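Local coordinates for beta-N-acetylglucosaminidase-like protein Glycoside hydrolase family 20 (Flavobacterium johnsoniae, PDB 6YHH) that probably hydrolyses terminal N-acetylglucosamine units from chitin-derived oligosaccharides as a family 20 beta-N-acetylhexosaminidase in bacterial chitin degradation, at residues L25-K30 and T56-E61; M150-R155 and W451-T456; E377-S382 and G403-L408; K588-F593 and E629-L634. All coordinates share one frame; numbering follows the deposited sequence.

Interaction 1: L25-K30 and T56-E61; sequences LTKNFK and TGIFFE
A loop-to-loop contact, apolar inside, with one lysine bonding along its border, joins Leu25, Lys27 and Phe29 to Ile58, Phe59 and Phe60; the first loop links strands 21-24 and 31-35, and the second follows helix 40-56. There the ammonium group of Lys27 serves two successive carbonyls. Its NZ gives a hydrogen bond to Phe59 O at 2.8 Å and a longer one to Ile58 O at 3.2 Å, the latter in the carbonyl plane on a lone pair. The Lys27 chain runs extended until its last torsion, chi4 88°, where it bends to bring NZ onto this pair of oxygens. The apolar groups meet alongside: Ile58 sends CD1 against Leu25 CB (4.0 Å), and its CG2 branch packs against Lys27 CA. The Phe60 ring receives Phe29 CD2 over one face and Thr26 O in plane at its edge; the two phenyl planes are inclined at 47°, and Phe29 CB reaches Phe60 CE1 at 3.8 Å. A water donates to Lys27 O and Phe29 O and accepts from Glu61 N at 2.8 Å. Leu52 of helix 40-56 covers Leu25, Phe29 and Phe60, and the Phe59 ring meets Tyr547 of the second subunit. The first loop is shaped by a type I turn from Thr26 to Phe29, within which Thr26 OG1 accepts from Asn28 N at 2.9 Å, an ST turn. Such packing of connecting loops beside a helix laid on a sheet belongs to the alpha/beta domain that precedes the catalytic barrel in family 20 hydrolases.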
loop_
_atom_site.group_PDB
_atom_site.type_symbol
_atom_site.label_atom_id
_atom_site.label_comp_id
_atom_site.label_asym_id
_atom_site.label_seq_id
_atom_site.Cartn_x
_atom_site.Cartn_y
_atom_site.Cartn_z
ATOM N N LEU A 25 -28.135 10.530 9.025
ATOM C CA LEU A 25 -27.397 10.875 7.814
ATOM C C LEU A 25 -28.173 10.398 6.570
ATOM O O LEU A 25 -28.661 9.225 6.507
ATOM C CB LEU A 25 -26.009 10.194 7.816
ATOM C CG LEU A 25 -24.807 10.978 8.155
ATOM C CD1 LEU A 25 -23.632 9.966 8.114
ATOM C CD2 LEU A 25 -24.560 12.104 7.174
ATOM N N THR A 26 -28.351 11.329 5.653
ATOM C CA THR A 26 -29.111 11.090 4.441
ATOM C C THR A 26 -28.384 11.717 3.292
ATOM O O THR A 26 -27.397 12.416 3.436
ATOM C CB THR A 26 -30.477 11.832 4.470
ATOM O OG1 THR A 26 -30.280 13.231 4.343
ATOM C CG2 THR A 26 -31.214 11.460 5.744
ATOM N N LYS A 27 -28.956 11.516 2.100
ATOM C CA LYS A 27 -28.436 12.117 0.909
ATOM C C LYS A 27 -28.535 13.649 0.841
ATOM O O LYS A 27 -27.914 14.296 0.000
ATOM C CB LYS A 27 -29.110 11.454 -0.326
ATOM C CG LYS A 27 -28.187 11.404 -1.552
ATOM C CD LYS A 27 -28.774 10.465 -2.570
ATOM C CE LYS A 27 -28.078 10.726 -3.863
ATOM N NZ LYS A 27 -26.884 9.910 -3.924
ATOM N N ASN A 28 -29.232 14.261 1.797
ATOM C CA ASN A 28 -29.300 15.717 1.924
ATOM C C ASN A 28 -28.071 16.309 2.581
ATOM O O ASN A 28 -27.869 17.517 2.584
ATOM C CB ASN A 28 -30.552 16.150 2.768
ATOM C CG ASN A 28 -30.821 17.643 2.644
ATOM O OD1 ASN A 28 -30.837 18.165 1.507
ATOM N ND2 ASN A 28 -30.973 18.369 3.796
ATOM N N PHE A 29 -27.248 15.446 3.204
ATOM C CA PHE A 29 -26.070 15.933 3.881
ATOM C C PHE A 29 -25.080 16.735 3.052
ATOM O O PHE A 29 -24.600 16.283 1.978
ATOM C CB PHE A 29 -25.355 14.786 4.557
ATOM C CG PHE A 29 -24.237 15.201 5.500
ATOM C CD1 PHE A 29 -24.532 15.601 6.802
ATOM C CD2 PHE A 29 -22.915 15.160 5.121
ATOM C CE1 PHE A 29 -23.512 15.959 7.655
ATOM C CE2 PHE A 29 -21.889 15.492 6.024
ATOM C CZ PHE A 29 -22.209 15.934 7.271
ATOM N N LYS A 30 -24.774 17.917 3.570
ATOM C CA LYS A 30 -23.799 18.820 3.038
ATOM C C LYS A 30 -23.024 19.543 4.129
ATOM O O LYS A 30 -23.482 19.606 5.293
ATOM C CB LYS A 30 -24.513 19.885 2.111
ATOM C CG LYS A 30 -25.166 19.322 0.870
ATOM C CD LYS A 30 -25.787 20.408 -0.028
ATOM C CE LYS A 30 -27.257 20.683 0.368
ATOM N NZ LYS A 30 -28.321 19.595 0.489
ATOM N N THR A 56 -20.391 4.882 4.570
ATOM C CA THR A 56 -21.851 4.906 4.553
ATOM C C THR A 56 -22.535 4.593 3.251
ATOM O O THR A 56 -23.751 4.211 3.263
ATOM C CB THR A 56 -22.393 6.261 5.017
ATOM O OG1 THR A 56 -21.928 7.350 4.205
ATOM C CG2 THR A 56 -22.017 6.500 6.445
ATOM N N GLY A 57 -21.825 4.826 2.125
ATOM C CA GLY A 57 -22.401 4.432 0.838
ATOM C C GLY A 57 -23.568 5.334 0.427
ATOM O O GLY A 57 -24.435 4.880 -0.377
ATOM N N ILE A 58 -23.557 6.577 0.860
ATOM C CA ILE A 58 -24.675 7.488 0.606
ATOM C C ILE A 58 -24.605 8.136 -0.753
ATOM O O ILE A 58 -25.657 8.339 -1.359
ATOM C CB ILE A 58 -24.851 8.472 1.772
ATOM C CG1 ILE A 58 -25.344 7.668 2.977
ATOM C CG2 ILE A 58 -25.813 9.614 1.338
ATOM C CD1 ILE A 58 -25.411 8.409 4.286
ATOM N N PHE A 59 -23.403 8.406 -1.245
ATOM C CA PHE A 59 -23.118 9.155 -2.479
ATOM C C PHE A 59 -23.523 10.617 -2.300
ATOM O O PHE A 59 -24.519 11.100 -2.880
ATOM C CB PHE A 59 -23.783 8.507 -3.716
ATOM C CG PHE A 59 -23.155 7.185 -4.154
ATOM C CD1 PHE A 59 -23.195 6.039 -3.385
ATOM C CD2 PHE A 59 -22.532 7.133 -5.379
ATOM C CE1 PHE A 59 -22.630 4.842 -3.834
ATOM C CE2 PHE A 59 -21.957 5.936 -5.800
ATOM C CZ PHE A 59 -21.976 4.844 -5.009
ATOM N N PHE A 60 -22.768 11.317 -1.475
ATOM C CA PHE A 60 -23.069 12.731 -1.146
ATOM C C PHE A 60 -22.989 13.581 -2.398
ATOM O O PHE A 60 -22.203 13.319 -3.317
ATOM C CB PHE A 60 -22.061 13.239 -0.083
ATOM C CG PHE A 60 -22.189 12.525 1.237
ATOM C CD1 PHE A 60 -23.381 12.410 1.831
ATOM C CD2 PHE A 60 -21.058 12.005 1.897
ATOM C CE1 PHE A 60 -23.537 11.810 3.058
ATOM C CE2 PHE A 60 -21.202 11.442 3.132
ATOM C CZ PHE A 60 -22.425 11.269 3.697
ATOM N N GLU A 61 -23.762 14.652 -2.396
ATOM C CA GLU A 61 -23.762 15.612 -3.530
ATOM C C GLU A 61 -22.491 16.322 -3.799
ATOM O O GLU A 61 -22.148 16.535 -4.932
ATOM C CB GLU A 61 -24.899 16.684 -3.347
HETATM O O HOH W 1 -25.492 14.979 -0.156
#

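Interaction 2: M150-R155 and W451-T456; sequences MLDASR and WTELAT. With TRS (2-amino-2-hydroxymethyl-propane-1,3-diol), chain C.
Asp152 OD2 is gripped from opposite faces of its carboxylate plane: Thr452 N donates at 2.9 Å, nearly straight at 172°, and Arg155 NH1 makes a salt bridge of the same length. This is the mouth of the TIM barrel of the catalytic domain, where the adjacent parallel strands 146-152 and 443-450 run out into loops. The other oxygen, OD1, accepts from the backbone N of Ser154 and of Arg155, an Asx turn and Asx motif that hold the carboxylate's rotation. Thr452 OG1 donates to Asp152 O at 2.7 Å from above the carbonyl plane. Arg155 bends at chi2 (49°) to lie alongside Glu453. Its guanidinium has Glu453 OE2 over one face at 3.5 Å from NH1, a purely electrostatic pairing, while NE is bonded to Gln186. Its positive charge probably offsets the closeness of the Asp152 and Glu453 carboxylates, OD2 and OE1 being 4.3 Å apart. Arg155 lies about 6 Å, side chain to side chain, from Glu317, the predicted proton donor, and a Tris molecule, probably from the crystallisation liquor, lies against Arg155, Trp451 and Glu453. Arg155 NH2 donates to Tris O2 at 2.8 Å, and Tris O3 donates to Glu453 OE2. The indole of Trp451 is sandwiched between Tris carbons and Met150, whose methyl CE stands 3.4 Å from the centroid of the six-membered ring and only 3° from its normal.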
loop_
_atom_site.group_PDB
_atom_site.type_symbol
_atom_site.label_atom_id
_atom_site.label_comp_id
_atom_site.label_asym_id
_atom_site.label_seq_id
_atom_site.Cartn_x
_atom_site.Cartn_y
_atom_site.Cartn_z
ATOM N N MET A 150 7.939 9.780 15.869
ATOM C CA MET A 150 9.217 9.761 15.185
ATOM C C MET A 150 9.236 8.584 14.206
ATOM O O MET A 150 8.986 7.465 14.608
ATOM C CB MET A 150 10.381 9.647 16.120
ATOM C CG MET A 150 11.692 9.900 15.403
ATOM S SD MET A 150 13.102 9.144 16.211
ATOM C CE MET A 150 12.678 7.496 15.628
ATOM N N LEU A 151 9.584 8.844 12.960
ATOM C CA LEU A 151 9.817 7.760 11.944
ATOM C C LEU A 151 11.295 7.668 11.584
ATOM O O LEU A 151 11.911 8.691 11.210
ATOM C CB LEU A 151 9.026 8.034 10.677
ATOM C CG LEU A 151 9.106 7.021 9.505
ATOM C CD1 LEU A 151 7.785 7.000 8.684
ATOM C CD2 LEU A 151 10.267 7.320 8.591
ATOM N N ASP A 152 11.885 6.514 11.842
ATOM C CA ASP A 152 13.319 6.206 11.472
ATOM C C ASP A 152 13.353 5.788 10.030
ATOM O O ASP A 152 12.862 4.694 9.645
ATOM C CB ASP A 152 13.804 5.118 12.405
ATOM C CG ASP A 152 15.172 4.586 12.118
ATOM O OD1 ASP A 152 15.874 5.016 11.142
ATOM O OD2 ASP A 152 15.560 3.645 12.867
ATOM N N ALA A 153 13.853 6.684 9.173
ATOM C CA ALA A 153 13.957 6.356 7.760
ATOM C C ALA A 153 15.353 5.802 7.381
ATOM O O ALA A 153 15.612 5.464 6.223
ATOM C CB ALA A 153 13.656 7.598 6.930
ATOM N N SER A 154 16.246 5.668 8.368
ATOM C CA SER A 154 17.603 5.213 8.098
ATOM C C SER A 154 17.738 3.654 8.155
ATOM O O SER A 154 18.315 3.046 7.262
ATOM C CB SER A 154 18.600 5.862 9.093
ATOM O OG SER A 154 19.907 5.347 8.929
ATOM N N ARG A 155 17.283 3.055 9.254
ATOM C CA ARG A 155 17.522 1.634 9.430
ATOM C C ARG A 155 16.842 0.833 8.287
ATOM O O ARG A 155 17.472 0.096 7.571
ATOM C CB ARG A 155 17.044 1.181 10.803
ATOM C CG ARG A 155 18.044 1.480 11.927
ATOM C CD ARG A 155 18.575 2.886 11.963
ATOM N NE ARG A 155 19.499 3.089 13.108
ATOM C CZ ARG A 155 19.118 3.255 14.360
ATOM N NH1 ARG A 155 17.823 3.348 14.696
ATOM N NH2 ARG A 155 20.001 3.237 15.324
ATOM N N TRP A 451 11.652 3.354 15.711
ATOM C CA TRP A 451 12.943 2.878 15.228
ATOM C C TRP A 451 12.716 1.671 14.282
ATOM O O TRP A 451 11.840 0.845 14.537
ATOM C CB TRP A 451 13.859 2.530 16.334
ATOM C CG TRP A 451 14.061 3.627 17.319
ATOM C CD1 TRP A 451 13.446 3.773 18.523
ATOM C CD2 TRP A 451 14.759 4.851 17.087
ATOM N NE1 TRP A 451 13.800 4.988 19.110
ATOM C CE2 TRP A 451 14.556 5.677 18.216
ATOM C CE3 TRP A 451 15.501 5.328 16.040
ATOM C CZ2 TRP A 451 15.203 6.909 18.364
ATOM C CZ3 TRP A 451 16.142 6.538 16.174
ATOM C CH2 TRP A 451 15.989 7.323 17.298
ATOM N N THR A 452 13.467 1.618 13.170
ATOM C CA THR A 452 13.150 0.639 12.104
ATOM C C THR A 452 14.174 -0.437 11.811
ATOM O O THR A 452 14.085 -1.070 10.750
ATOM C CB THR A 452 12.713 1.366 10.834
ATOM O OG1 THR A 452 13.753 2.246 10.356
ATOM C CG2 THR A 452 11.455 2.122 11.010
ATOM N N GLU A 453 14.999 -0.803 12.794
ATOM C CA GLU A 453 15.853 -1.975 12.634
ATOM C C GLU A 453 15.088 -3.186 12.162
ATOM O O GLU A 453 15.593 -3.954 11.297
ATOM C CB GLU A 453 16.527 -2.366 13.909
ATOM C CG GLU A 453 17.578 -1.389 14.452
ATOM C CD GLU A 453 17.130 -0.265 15.308
ATOM O OE1 GLU A 453 15.923 0.115 15.259
ATOM O OE2 GLU A 453 18.014 0.198 16.103
ATOM N N LEU A 454 13.884 -3.412 12.751
ATOM C CA LEU A 454 13.139 -4.592 12.543
ATOM C C LEU A 454 11.747 -4.361 11.915
ATOM O O LEU A 454 10.827 -5.138 12.169
ATOM C CB LEU A 454 12.977 -5.382 13.859
ATOM C CG LEU A 454 14.287 -5.704 14.604
ATOM C CD1 LEU A 454 14.058 -6.375 16.000
ATOM C CD2 LEU A 454 15.267 -6.538 13.721
ATOM N N ALA A 455 11.619 -3.296 11.152
ATOM C CA ALA A 455 10.361 -2.981 10.450
ATOM C C ALA A 455 10.656 -2.508 9.050
ATOM O O ALA A 455 11.258 -1.471 8.852
ATOM C CB ALA A 455 9.577 -1.975 11.206
ATOM N N THR A 456 10.099 -3.213 8.098
ATOM C CA THR A 456 10.178 -2.830 6.674
ATOM C C THR A 456 9.020 -1.936 6.362
ATOM O O THR A 456 8.115 -1.787 7.169
ATOM C CB THR A 456 10.053 -4.089 5.818
ATOM O OG1 THR A 456 8.807 -4.737 6.168
ATOM C CG2 THR A 456 11.236 -5.052 6.081
HETATM C C TRS C . 18.100 3.592 19.355
HETATM C C1 TRS C . 16.774 3.660 19.992
HETATM C C2 TRS C . 18.184 4.786 18.412
HETATM C C3 TRS C . 18.238 2.307 18.582
HETATM N N TRS C . 19.180 3.611 20.375
HETATM O O1 TRS C . 16.679 2.660 21.009
HETATM O O2 TRS C . 19.318 4.675 17.637
HETATM O O3 TRS C . 17.178 2.176 17.657
#

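Interaction 3: E377-S382 and G403-L408; sequences EAIVHS and GYKTVL
Strands 379-382 and 406-408 run parallel, their local axes 4.8 Å apart at closest and inclined at 19°, joined by Val380 N to Lys405 O (2.9 Å, 173°), Val407 N to Val380 O (3.1 Å) and Ser382 N to Val407 O (2.9 Å). Val380 thus uses both its N-H and its carbonyl on the neighbouring strand, and the Thr406 CA-H adds a contact to the same oxygen. Side chains on one face are Val380, Ser382, Thr406 and Leu408. Here Val380 CG2 crosses over to Tyr404 CB at 3.8 Å, and Ser382 CB leans on Thr406 CG2, the branch anti to the Thr406 backbone N. That face is covered by helix 394-401, which carries Ser395, the hydrogen-bonding partner of Ser382 OG. On the other face lies the imidazole of His381, with NE2 4.1 Å from Val407 CG1. Its NE2 is bonded to Ser409 and its ND1 to His312, and Trp366 stacks on the ring. Just before the strands begin Lys405 curls at chi3 and chi4; one water links NZ to Glu377 O, and a second takes both Lys405 N and NZ and lies against Ala378 O. The helix between the strands makes this a beta-alpha-beta crossover of the barrel wall. Direct backbone bonds set the register, whereas at the partly exposed end water links lysine to carbonyl, and partners at both nitrogens fix the imidazole's rotation.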
loop_
_atom_site.group_PDB
_atom_site.type_symbol
_atom_site.label_atom_id
_atom_site.label_comp_id
_atom_site.label_asym_id
_atom_site.label_seq_id
_atom_site.Cartn_x
_atom_site.Cartn_y
_atom_site.Cartn_z
ATOM N N GLU A 377 17.802 27.627 25.682
ATOM C CA GLU A 377 16.862 27.657 24.557
ATOM C C GLU A 377 16.841 26.299 23.793
ATOM O O GLU A 377 16.016 26.149 22.913
ATOM C CB GLU A 377 17.219 28.734 23.568
ATOM C CG GLU A 377 17.207 30.132 24.237
ATOM C CD GLU A 377 17.636 31.220 23.275
ATOM O OE1 GLU A 377 18.539 32.052 23.579
ATOM O OE2 GLU A 377 17.051 31.246 22.186
ATOM N N ALA A 378 17.754 25.402 24.080
ATOM C CA ALA A 378 17.722 24.007 23.437
ATOM C C ALA A 378 16.588 23.188 24.041
ATOM O O ALA A 378 16.304 23.210 25.269
ATOM C CB ALA A 378 19.014 23.279 23.644
ATOM N N ILE A 379 15.901 22.447 23.159
ATOM C CA ILE A 379 14.923 21.455 23.624
ATOM C C ILE A 379 15.573 20.114 23.901
ATOM O O ILE A 379 16.366 19.605 23.058
ATOM C CB ILE A 379 13.824 21.322 22.600
ATOM C CG1 ILE A 379 13.206 22.686 22.419
ATOM C CG2 ILE A 379 12.779 20.330 23.060
ATOM C CD1 ILE A 379 12.211 22.779 21.366
ATOM N N VAL A 380 15.296 19.538 25.083
ATOM C CA VAL A 380 15.945 18.314 25.533
ATOM C C VAL A 380 14.971 17.167 25.257
ATOM O O VAL A 380 13.819 17.245 25.702
ATOM C CB VAL A 380 16.308 18.383 27.029
ATOM C CG1 VAL A 380 16.794 17.022 27.601
ATOM C CG2 VAL A 380 17.415 19.381 27.181
ATOM N N HIS A 381 15.441 16.118 24.576
ATOM C CA HIS A 381 14.597 14.994 24.242
ATOM C C HIS A 381 14.951 13.840 25.186
ATOM O O HIS A 381 15.979 13.191 25.049
ATOM C CB HIS A 381 14.788 14.660 22.756
ATOM C CG HIS A 381 13.679 13.862 22.177
ATOM N ND1 HIS A 381 13.562 13.693 20.824
ATOM C CD2 HIS A 381 12.645 13.176 22.750
ATOM C CE1 HIS A 381 12.494 12.962 20.562
ATOM N NE2 HIS A 381 11.928 12.603 21.707
ATOM N N SER A 382 14.076 13.620 26.179
ATOM C CA SER A 382 14.273 12.637 27.203
ATOM C C SER A 382 13.877 11.241 26.724
ATOM O O SER A 382 12.692 10.982 26.469
ATOM C CB SER A 382 13.419 13.020 28.431
ATOM O OG SER A 382 13.539 12.067 29.481
ATOM N N GLY A 403 15.840 24.350 33.670
ATOM C CA GLY A 403 15.407 25.399 32.807
ATOM C C GLY A 403 15.152 25.129 31.335
ATOM O O GLY A 403 14.941 26.081 30.566
ATOM N N TYR A 404 15.140 23.831 30.962
ATOM C CA TYR A 404 15.059 23.388 29.569
ATOM C C TYR A 404 13.701 22.807 29.233
ATOM O O TYR A 404 13.125 22.026 29.992
ATOM C CB TYR A 404 16.113 22.327 29.280
ATOM C CG TYR A 404 17.524 22.744 29.506
ATOM C CD1 TYR A 404 18.099 22.648 30.765
ATOM C CD2 TYR A 404 18.320 23.247 28.458
ATOM C CE1 TYR A 404 19.399 23.052 30.996
ATOM C CE2 TYR A 404 19.641 23.608 28.674
ATOM C CZ TYR A 404 20.148 23.531 29.949
ATOM O OH TYR A 404 21.465 23.943 30.126
ATOM N N LYS A 405 13.150 23.235 28.102
ATOM C CA LYS A 405 11.933 22.623 27.594
ATOM C C LYS A 405 12.234 21.201 27.159
ATOM O O LYS A 405 13.337 20.982 26.680
ATOM C CB LYS A 405 11.421 23.364 26.416
ATOM C CG LYS A 405 11.021 24.779 26.746
ATOM C CD LYS A 405 10.374 25.541 25.637
ATOM C CE LYS A 405 11.284 25.842 24.455
ATOM N NZ LYS A 405 12.466 26.634 24.949
ATOM N N THR A 406 11.294 20.302 27.420
ATOM C CA THR A 406 11.570 18.863 27.249
ATOM C C THR A 406 10.415 18.142 26.553
ATOM O O THR A 406 9.297 18.485 26.754
ATOM C CB THR A 406 11.875 18.233 28.622
ATOM O OG1 THR A 406 13.053 18.885 29.180
ATOM C CG2 THR A 406 12.273 16.845 28.535
ATOM N N VAL A 407 10.756 17.079 25.835
ATOM C CA VAL A 407 9.786 16.159 25.240
ATOM C C VAL A 407 10.147 14.775 25.712
ATOM O O VAL A 407 11.327 14.410 25.703
ATOM C CB VAL A 407 9.906 16.197 23.661
ATOM C CG1 VAL A 407 9.014 15.137 23.010
ATOM C CG2 VAL A 407 9.503 17.559 23.122
ATOM N N LEU A 408 9.137 14.006 26.151
ATOM C CA LEU A 408 9.330 12.668 26.665
ATOM C C LEU A 408 9.124 11.645 25.530
ATOM O O LEU A 408 8.049 11.543 24.916
ATOM C CB LEU A 408 8.401 12.369 27.790
ATOM C CG LEU A 408 8.699 11.042 28.462
ATOM C CD1 LEU A 408 10.077 10.965 29.093
ATOM C CD2 LEU A 408 7.656 10.523 29.457
HETATM O O HOH W 2 13.781 27.515 22.534
HETATM O O HOH W 3 14.502 24.981 26.190
#

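Interaction 4: K588-F593 and E629-L634; sequences KVAAFF and ELLLVL
Phe593 is the main bump, its ring pushed into a hollow formed by Leu630, Leu631 and Leu634 of the facing helix. Leu630 lays CB over one face of the ring, 3.9 Å from the centroid and 28° off the normal, with its CD1 reaching Phe593 CZ and CE1. Two other leucines border the ring near its plane: Leu631 CD2 at one part of the edge and Leu634 CD1 at another, 3.7 Å from Phe593 CE2. Because chi1 of Phe593 is -59°, with CG anti to the carbonyl carbon, the ring points across the gap, and Leu631 slides past it in the opposite sense, its CG resting 3.7 Å from Phe593 CB. Helices 583-607 and 617-634 are antiparallel neighbours of a helical bundle, their local axes 9.7 Å apart at 159°. The small side chain of Ala590 leaves a shallow seat on the first helix, and bumps from the second fill it: Leu631 CD2 approaches Ala590 CB to 3.9 Å and Leu634 CD1 approaches it to 4.0 Å. That same Leu634 methyl meets Val589 CG1 at 3.9 Å, the two side chains crossing at about a right angle. Leu668 of helix 665-671 packs on both Phe593 and Leu630, while Tyr577 of helix 565-579 touches Val589 and Leu634.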
loop_
_atom_site.group_PDB
_atom_site.type_symbol
_atom_site.label_atom_id
_atom_site.label_comp_id
_atom_site.label_asym_id
_atom_site.label_seq_id
_atom_site.Cartn_x
_atom_site.Cartn_y
_atom_site.Cartn_z
ATOM N N LYS A 588 -15.572 -22.133 29.476
ATOM C CA LYS A 588 -14.924 -21.023 28.702
ATOM C C LYS A 588 -13.429 -21.259 28.621
ATOM O O LYS A 588 -12.840 -21.007 27.556
ATOM C CB LYS A 588 -15.296 -19.643 29.290
ATOM C CG LYS A 588 -16.732 -19.213 28.893
ATOM C CD LYS A 588 -17.124 -17.814 29.457
ATOM N N VAL A 589 -12.840 -21.783 29.687
ATOM C CA VAL A 589 -11.392 -22.050 29.693
ATOM C C VAL A 589 -11.128 -23.248 28.767
ATOM O O VAL A 589 -10.236 -23.234 27.920
ATOM C CB VAL A 589 -10.855 -22.328 31.097
ATOM C CG1 VAL A 589 -9.422 -22.771 31.050
ATOM C CG2 VAL A 589 -11.039 -21.103 31.956
ATOM N N ALA A 590 -11.894 -24.326 28.913
ATOM C CA ALA A 590 -11.724 -25.514 28.120
ATOM C C ALA A 590 -11.849 -25.217 26.601
ATOM O O ALA A 590 -11.176 -25.900 25.817
ATOM C CB ALA A 590 -12.765 -26.565 28.543
ATOM N N ALA A 591 -12.715 -24.258 26.201
ATOM C CA ALA A 591 -12.918 -23.934 24.812
ATOM C C ALA A 591 -11.571 -23.522 24.149
ATOM O O ALA A 591 -11.344 -23.841 22.972
ATOM C CB ALA A 591 -13.924 -22.824 24.627
ATOM N N PHE A 592 -10.710 -22.871 24.919
ATOM C CA PHE A 592 -9.394 -22.421 24.351
ATOM C C PHE A 592 -8.519 -23.606 24.128
ATOM O O PHE A 592 -7.856 -23.708 23.109
ATOM C CB PHE A 592 -8.696 -21.432 25.308
ATOM C CG PHE A 592 -9.302 -20.069 25.263
ATOM C CD1 PHE A 592 -8.910 -19.109 24.277
ATOM C CD2 PHE A 592 -10.266 -19.700 26.185
ATOM C CE1 PHE A 592 -9.476 -17.820 24.290
ATOM C CE2 PHE A 592 -10.842 -18.460 26.161
ATOM C CZ PHE A 592 -10.472 -17.515 25.204
ATOM N N PHE A 593 -8.536 -24.551 25.060
ATOM C CA PHE A 593 -7.741 -25.760 24.868
ATOM C C PHE A 593 -8.183 -26.562 23.661
ATOM O O PHE A 593 -7.339 -27.032 22.849
ATOM C CB PHE A 593 -7.802 -26.651 26.117
ATOM C CG PHE A 593 -7.309 -25.990 27.361
ATOM C CD1 PHE A 593 -6.213 -25.103 27.338
ATOM C CD2 PHE A 593 -7.838 -26.318 28.582
ATOM C CE1 PHE A 593 -5.783 -24.483 28.491
ATOM C CE2 PHE A 593 -7.395 -25.699 29.733
ATOM C CZ PHE A 593 -6.377 -24.801 29.689
ATOM N N GLU A 629 -3.510 -31.976 28.219
ATOM C CA GLU A 629 -3.393 -32.414 29.638
ATOM C C GLU A 629 -4.290 -31.562 30.569
ATOM O O GLU A 629 -5.018 -32.076 31.509
ATOM C CB GLU A 629 -1.946 -32.443 30.103
ATOM C CG GLU A 629 -1.732 -33.123 31.476
ATOM C CD GLU A 629 -2.020 -34.624 31.394
ATOM O OE1 GLU A 629 -1.657 -35.253 30.382
ATOM O OE2 GLU A 629 -2.606 -35.158 32.366
ATOM N N LEU A 630 -4.315 -30.248 30.325
ATOM C CA LEU A 630 -5.138 -29.387 31.099
ATOM C C LEU A 630 -6.631 -29.674 30.905
ATOM O O LEU A 630 -7.429 -29.431 31.845
ATOM C CB LEU A 630 -4.850 -27.917 30.805
ATOM C CG LEU A 630 -3.465 -27.502 31.326
ATOM C CD1 LEU A 630 -3.010 -26.140 30.790
ATOM C CD2 LEU A 630 -3.417 -27.444 32.834
ATOM N N LEU A 631 -7.056 -30.136 29.735
ATOM C CA LEU A 631 -8.446 -30.613 29.616
ATOM C C LEU A 631 -8.711 -31.744 30.650
ATOM O O LEU A 631 -9.789 -31.808 31.271
ATOM C CB LEU A 631 -8.744 -31.121 28.206
ATOM C CG LEU A 631 -8.906 -29.973 27.174
ATOM C CD1 LEU A 631 -8.909 -30.593 25.820
ATOM C CD2 LEU A 631 -10.218 -29.244 27.405
ATOM N N LEU A 632 -7.740 -32.616 30.831
ATOM C CA LEU A 632 -7.939 -33.707 31.813
ATOM C C LEU A 632 -7.878 -33.166 33.217
ATOM O O LEU A 632 -8.666 -33.568 34.089
ATOM C CB LEU A 632 -6.898 -34.789 31.632
ATOM C CG LEU A 632 -6.910 -35.481 30.288
ATOM C CD1 LEU A 632 -5.624 -36.233 30.148
ATOM C CD2 LEU A 632 -8.107 -36.404 30.129
ATOM N N VAL A 633 -6.989 -32.237 33.473
ATOM C CA VAL A 633 -6.895 -31.567 34.767
ATOM C C VAL A 633 -8.242 -30.916 35.147
ATOM O O VAL A 633 -8.763 -31.164 36.238
ATOM C CB VAL A 633 -5.800 -30.510 34.793
ATOM C CG1 VAL A 633 -5.844 -29.688 36.051
ATOM C CG2 VAL A 633 -4.404 -31.103 34.686
ATOM N N LEU A 634 -8.830 -30.132 34.238
ATOM C CA LEU A 634 -10.107 -29.456 34.500
ATOM C C LEU A 634 -11.233 -30.447 34.858
ATOM O O LEU A 634 -12.123 -30.086 35.605
ATOM C CB LEU A 634 -10.574 -28.561 33.338
ATOM C CG LEU A 634 -9.831 -27.221 33.035
ATOM C CD1 LEU A 634 -10.397 -26.521 31.799
ATOM C CD2 LEU A 634 -9.771 -26.202 34.148
#

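Along the chain interaction 1 closes first, in the family 20 domain 2 region; interaction 2 spans much of the catalytic domain and encloses interaction 3, and interaction 4 follows near the C-terminus. Interactions 2 and 3 share one barrel sheet: strand 406-408 pairs with strand 443-450, which pairs with strand 146-152. Their centres lie about 23 Å apart, their nearest atoms about 6 Å; interaction 3 lies in the barrel wall, interaction 2 at the mouth near the predicted proton donor. Interaction 1 sits about 41 Å, centre to centre, from interaction 2, and interaction 4 is about as far from interaction 2, on the opposite side of the chain's centre from interaction 3.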